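Long-range contact in probable zinc protease PqqL (Escherichia coli, PDB 6OFT), which probably acts as a zinc-dependent periplasmic endopeptidase of the M16 family, the chain here being the first half of the protein: residues A[33-38]-A[377-382]. Residues are numbered along the deposited sequence; the frame is centred on the assembly and turned at random.
Sequences NLWLQI and DLRMLT
L378, in the first turn of helix 378-391, meets N33 of the central strand 31-38 from the opposite direction: its CG lies 3.7 Å from N33 ND2, and its CD2 lies against the same amide. That turn is fixed at its start by D377, the N-cap residue, whose OD2 accepts from M380 N at 2.8 Å. R379 reaches the strand only with the far end of a chain bent at chi2, which brings NH1 to 3.8 Å from W35 CZ2; the guanidinium and indole planes are 46° apart, so the two are not stacked. T382, one turn beyond L378, carries the contact with both branches. Its OG1 accepts from N33 ND2 at 2.9 Å, moderately bent at 152°, and donates to L378 O at 2.7 Å, a carbonyl that also takes the backbone N-H of T382. The donor role of OG1 is thereby settled, and N33 is joined through it to the first helical turn. With CG2 of T382 anti to the backbone N, the methyl turns to W35 and sits over one face of its six-membered ring, 3.5 Å from the centroid and 14° off the normal, a clear CH-pi contact. Were W35 an alanine, the T382 methyl would probably lose its aromatic platform and a gap would open between strand and helix. At the other end of the N33 amide, OD1 is held by S101 of strand 96-103, so both ends of the amide are engaged. The strand runs between 199-205 and 96-103 in the six-stranded sheet of the M16 domain; helix 378-391 lies against one face of that sheet, while L34 and L36 pack on helix 107-122 on the opposite face, both touching F117.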
loop_
_atom_site.group_PDB
_atom_site.type_symbol
_atom_site.label_atom_id
_atom_site.label_comp_id
_atom_site.label_asym_id
_atom_site.label_seq_id
_atom_site.Cartn_x
_atom_site.Cartn_y
_atom_site.Cartn_z
ATOM N N ASN A 33 15.748 11.668 5.635
ATOM C CA ASN A 33 14.302 11.727 5.625
ATOM C C ASN A 33 13.884 11.719 7.075
ATOM O O ASN A 33 14.408 10.931 7.880
ATOM C CB ASN A 33 13.693 10.538 4.891
ATOM C CG ASN A 33 13.652 10.693 3.400
ATOM O OD1 ASN A 33 13.977 11.746 2.840
ATOM N ND2 ASN A 33 13.281 9.627 2.721
ATOM N N LEU A 34 13.013 12.661 7.427
ATOM C CA LEU A 34 12.449 12.788 8.770
ATOM C C LEU A 34 10.952 12.704 8.573
ATOM O O LEU A 34 10.375 13.559 7.892
ATOM C CB LEU A 34 12.849 14.117 9.449
ATOM C CG LEU A 34 14.346 14.438 9.588
ATOM C CD1 LEU A 34 14.534 15.825 10.165
ATOM C CD2 LEU A 34 15.081 13.404 10.472
ATOM N N TRP A 35 10.344 11.600 9.041
ATOM C CA TRP A 35 8.914 11.372 8.888
ATOM C C TRP A 35 8.263 11.193 10.237
ATOM O O TRP A 35 8.724 10.368 11.035
ATOM C CB TRP A 35 8.613 10.095 8.058
ATOM C CG TRP A 35 8.907 10.111 6.580
ATOM C CD1 TRP A 35 9.714 10.980 5.892
ATOM C CD2 TRP A 35 8.476 9.129 5.631
ATOM N NE1 TRP A 35 9.754 10.635 4.559
ATOM C CE2 TRP A 35 9.010 9.495 4.372
ATOM C CE3 TRP A 35 7.691 7.961 5.724
ATOM C CZ2 TRP A 35 8.813 8.717 3.219
ATOM C CZ3 TRP A 35 7.454 7.218 4.571
ATOM C CH2 TRP A 35 8.001 7.604 3.337
ATOM N N LEU A 36 7.147 11.909 10.469
ATOM C CA LEU A 36 6.343 11.746 11.667
ATOM C C LEU A 36 5.110 10.940 11.246
ATOM O O LEU A 36 4.313 11.382 10.401
ATOM C CB LEU A 36 5.945 13.087 12.316
ATOM C CG LEU A 36 4.959 12.968 13.503
ATOM C CD1 LEU A 36 5.587 12.162 14.693
ATOM C CD2 LEU A 36 4.447 14.355 13.942
ATOM N N GLN A 37 4.966 9.754 11.840
ATOM C CA GLN A 37 3.887 8.837 11.524
ATOM C C GLN A 37 2.855 8.739 12.643
ATOM O O GLN A 37 3.158 8.275 13.735
ATOM C CB GLN A 37 4.480 7.454 11.145
ATOM C CG GLN A 37 3.464 6.313 10.984
ATOM C CD GLN A 37 4.184 5.008 10.834
ATOM O OE1 GLN A 37 4.895 4.558 11.735
ATOM N NE2 GLN A 37 4.043 4.382 9.686
ATOM N N ILE A 38 1.620 9.165 12.344
ATOM C CA ILE A 38 0.490 9.075 13.266
ATOM C C ILE A 38 -0.176 7.770 12.893
ATOM O O ILE A 38 -0.564 7.612 11.741
ATOM C CB ILE A 38 -0.507 10.280 13.144
ATOM C CG1 ILE A 38 0.218 11.668 13.025
ATOM C CG2 ILE A 38 -1.556 10.262 14.263
ATOM C CD1 ILE A 38 1.183 12.112 14.131
ATOM N N ASP A 377 17.226 3.032 -3.096
ATOM C CA ASP A 377 16.504 4.295 -3.215
ATOM C C ASP A 377 16.061 4.706 -1.811
ATOM O O ASP A 377 15.439 3.899 -1.109
ATOM C CB ASP A 377 15.278 4.121 -4.128
ATOM C CG ASP A 377 14.443 5.372 -4.233
ATOM O OD1 ASP A 377 14.887 6.322 -4.900
ATOM O OD2 ASP A 377 13.371 5.414 -3.612
ATOM N N LEU A 378 16.438 5.923 -1.383
ATOM C CA LEU A 378 16.143 6.445 -0.046
ATOM C C LEU A 378 14.647 6.462 0.268
ATOM O O LEU A 378 14.219 5.951 1.316
ATOM C CB LEU A 378 16.785 7.835 0.150
ATOM C CG LEU A 378 16.589 8.505 1.521
ATOM C CD1 LEU A 378 17.213 7.686 2.649
ATOM C CD2 LEU A 378 17.124 9.918 1.513
ATOM N N ARG A 379 13.856 7.030 -0.656
ATOM C CA ARG A 379 12.396 7.121 -0.557
ATOM C C ARG A 379 11.737 5.735 -0.349
ATOM O O ARG A 379 10.956 5.564 0.590
ATOM C CB ARG A 379 11.836 7.839 -1.804
ATOM C CG ARG A 379 10.310 7.793 -1.898
ATOM C CD ARG A 379 9.680 9.075 -2.389
ATOM N NE ARG A 379 8.316 9.192 -1.864
ATOM C CZ ARG A 379 7.985 9.869 -0.766
ATOM N NH1 ARG A 379 8.911 10.533 -0.081
ATOM N NH2 ARG A 379 6.724 9.906 -0.358
ATOM N N MET A 380 12.067 4.753 -1.220
ATOM C CA MET A 380 11.545 3.386 -1.173
ATOM C C MET A 380 11.913 2.691 0.144
ATOM O O MET A 380 11.080 2.014 0.731
ATOM C CB MET A 380 12.037 2.580 -2.389
ATOM C CG MET A 380 11.514 1.143 -2.440
ATOM S SD MET A 380 9.703 0.969 -2.292
ATOM C CE MET A 380 9.151 1.852 -3.808
ATOM N N LEU A 381 13.155 2.873 0.606
ATOM C CA LEU A 381 13.630 2.319 1.872
ATOM C C LEU A 381 12.868 2.958 3.052
ATOM O O LEU A 381 12.438 2.237 3.964
ATOM C CB LEU A 381 15.153 2.537 1.979
ATOM C CG LEU A 381 15.838 2.106 3.271
ATOM C CD1 LEU A 381 15.682 0.607 3.524
ATOM C CD2 LEU A 381 17.301 2.496 3.250
ATOM N N THR A 382 12.644 4.290 3.009
ATOM C CA THR A 382 11.883 4.980 4.075
ATOM C C THR A 382 10.433 4.464 4.117
ATOM O O THR A 382 9.893 4.230 5.209
ATOM C CB THR A 382 11.953 6.519 3.955
ATOM O OG1 THR A 382 13.298 6.909 3.703
ATOM C CG2 THR A 382 11.461 7.230 5.222
#